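Local atomic coordinates of enterochelin esterase (Salmonella enterica subsp. enterica serovar Typhimurium, PDB entry 3MGA), a protein that probably hydrolyses the ester bonds of ferric enterobactin so that the siderophore can release its iron inside the cell. Residues C308-S313 against R344-A349. Residues are numbered along the deposited sequence; the frame is centred on the assembly and turned at random.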
loop_
_atom_site.group_PDB
_atom_site.type_symbol
_atom_site.label_atom_id
_atom_site.label_comp_id
_atom_site.label_asym_id
_atom_site.label_seq_id
_atom_site.Cartn_x
_atom_site.Cartn_y
_atom_site.Cartn_z
ATOM N N CYS A 308 8.774 16.791 -5.987
ATOM C CA CYS A 308 8.836 15.349 -6.196
ATOM C C CYS A 308 7.570 14.667 -5.684
ATOM O O CYS A 308 7.190 14.827 -4.529
ATOM C CB CYS A 308 10.070 14.773 -5.491
ATOM S SG CYS A 308 11.636 15.585 -5.963
ATOM N N VAL A 309 6.915 13.917 -6.558
ATOM C CA VAL A 309 5.706 13.200 -6.202
ATOM C C VAL A 309 5.924 11.691 -6.310
ATOM O O VAL A 309 6.598 11.205 -7.229
ATOM C CB VAL A 309 4.529 13.595 -7.118
ATOM C CG1 VAL A 309 3.340 12.683 -6.890
ATOM C CG2 VAL A 309 4.143 15.053 -6.901
ATOM N N LEU A 310 5.381 10.968 -5.332
ATOM C CA LEU A 310 5.427 9.524 -5.312
ATOM C C LEU A 310 4.004 9.024 -5.064
ATOM O O LEU A 310 3.522 9.015 -3.925
ATOM C CB LEU A 310 6.403 9.005 -4.255
ATOM C CG LEU A 310 6.438 7.476 -4.046
ATOM C CD1 LEU A 310 6.471 6.731 -5.371
ATOM C CD2 LEU A 310 7.614 7.052 -3.142
ATOM N N SER A 311 3.327 8.652 -6.147
ATOM C CA SER A 311 1.976 8.130 -6.069
ATOM C C SER A 311 1.955 6.629 -6.311
ATOM O O SER A 311 2.347 6.157 -7.386
ATOM C CB SER A 311 1.062 8.804 -7.076
ATOM O OG SER A 311 -0.231 8.208 -7.030
ATOM N N GLN A 312 1.496 5.892 -5.305
ATOM C CA GLN A 312 1.390 4.441 -5.382
ATOM C C GLN A 312 -0.103 4.129 -5.366
ATOM O O GLN A 312 -0.814 4.565 -4.459
ATOM C CB GLN A 312 2.081 3.780 -4.183
ATOM C CG GLN A 312 3.483 4.317 -3.904
ATOM C CD GLN A 312 4.213 3.561 -2.811
ATOM O OE1 GLN A 312 4.522 4.121 -1.768
ATOM N NE2 GLN A 312 4.460 2.271 -3.034
ATOM N N SER A 313 -0.575 3.402 -6.380
ATOM C CA SER A 313 -1.998 3.049 -6.506
ATOM C C SER A 313 -2.895 4.280 -6.359
ATOM O O SER A 313 -3.941 4.234 -5.710
ATOM C CB SER A 313 -2.387 1.980 -5.484
ATOM O OG SER A 313 -1.698 0.777 -5.725
ATOM N N ARG A 344 9.236 15.860 -10.676
ATOM C CA ARG A 344 9.760 14.531 -10.943
ATOM C C ARG A 344 8.636 13.672 -10.358
ATOM O O ARG A 344 8.260 13.852 -9.206
ATOM C CB ARG A 344 11.103 14.273 -10.257
ATOM C CG ARG A 344 11.965 15.528 -10.058
ATOM C CD ARG A 344 13.490 15.287 -10.033
ATOM N NE ARG A 344 13.911 13.891 -9.836
ATOM C CZ ARG A 344 14.470 13.140 -10.798
ATOM N NH1 ARG A 344 14.724 13.656 -12.007
ATOM N NH2 ARG A 344 14.818 11.884 -10.554
ATOM N N ILE A 345 8.067 12.774 -11.150
ATOM C CA ILE A 345 6.938 11.987 -10.675
ATOM C C ILE A 345 7.114 10.489 -10.844
ATOM O O ILE A 345 7.460 10.018 -11.926
ATOM C CB ILE A 345 5.638 12.399 -11.420
ATOM C CG1 ILE A 345 5.430 13.916 -11.360
ATOM C CG2 ILE A 345 4.453 11.693 -10.848
ATOM C CD1 ILE A 345 4.196 14.387 -12.084
ATOM N N VAL A 346 6.922 9.760 -9.747
ATOM C CA VAL A 346 6.956 8.314 -9.756
ATOM C C VAL A 346 5.480 7.939 -9.684
ATOM O O VAL A 346 4.767 8.336 -8.759
ATOM C CB VAL A 346 7.714 7.720 -8.564
ATOM C CG1 VAL A 346 7.486 6.200 -8.495
ATOM C CG2 VAL A 346 9.198 8.048 -8.653
ATOM N N LEU A 347 5.013 7.208 -10.683
ATOM C CA LEU A 347 3.622 6.844 -10.749
ATOM C C LEU A 347 3.572 5.325 -10.777
ATOM O O LEU A 347 3.953 4.690 -11.757
ATOM C CB LEU A 347 3.008 7.493 -11.992
ATOM C CG LEU A 347 1.498 7.674 -12.079
ATOM C CD1 LEU A 347 0.978 8.454 -10.882
ATOM C CD2 LEU A 347 1.150 8.386 -13.380
ATOM N N GLU A 348 3.157 4.749 -9.652
ATOM C CA GLU A 348 3.085 3.309 -9.496
ATOM C C GLU A 348 1.656 2.816 -9.344
ATOM O O GLU A 348 0.814 3.487 -8.740
ATOM C CB GLU A 348 3.907 2.883 -8.284
ATOM C CG GLU A 348 3.646 1.454 -7.821
ATOM C CD GLU A 348 4.336 1.143 -6.521
ATOM O OE1 GLU A 348 5.559 1.399 -6.431
ATOM O OE2 GLU A 348 3.660 0.622 -5.598
ATOM N N ALA A 349 1.407 1.631 -9.891
ATOM C CA ALA A 349 0.100 0.980 -9.836
ATOM C C ALA A 349 0.274 -0.493 -10.184
ATOM O O ALA A 349 1.150 -0.849 -10.976
ATOM C CB ALA A 349 -0.863 1.639 -10.787
HETATM O O HOH W 1 -0.216 6.019 -8.538
HETATM O O HOH W 2 1.078 0.141 -6.615
#
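Val309 and Ser311 bond to Arg344, Val346 and Glu348 in a parallel strand pairing within the alpha/beta-hydrolase sheet, strands 308-312 and 344-350 being joined through helix 328-335 as a beta-alpha-beta unit. The strands run in nearly the same direction, and Val309 and Ser311 supply the alternating rungs: Val309 N to Arg344 O, Val346 N to Val309 O (2.9 Å), Ser311 N to Val346 O and Glu348 N to Ser311 O. Just past the strand end, Ser313 N reaches Glu348 O at 2.7 Å from above the carbonyl plane, a bond bent to 144° at the hydrogen that accompanies the chain's turn into the loop.

On one face, Leu310 and Val346 lie side by side, CD1 touching CG1 at 3.3 Å. Farther along, Gln312 NE2 donates to Glu348 OE2 at 3.2 Å; the acceptor lies in the amide plane but is met from above the carboxylate, the two planes being 84° apart. Glu348 CG stands anti to its backbone N (chi1 166°), and the extended chain beyond carries the carboxylate up to the amide. NE2 also donates to Trp388 O, while a water bridges OE2 and Ser313 OG, which is also hydrogen-bonded to Glu353 OE1. On the other face, Ser311 CB meets Leu347 CD1 at 3.8 Å.

Helix 385-399 covers the Leu310-Val346 face and helix 354-367 the Ile345-Leu347 face; strands 284-288 and 373-379 flank the pair.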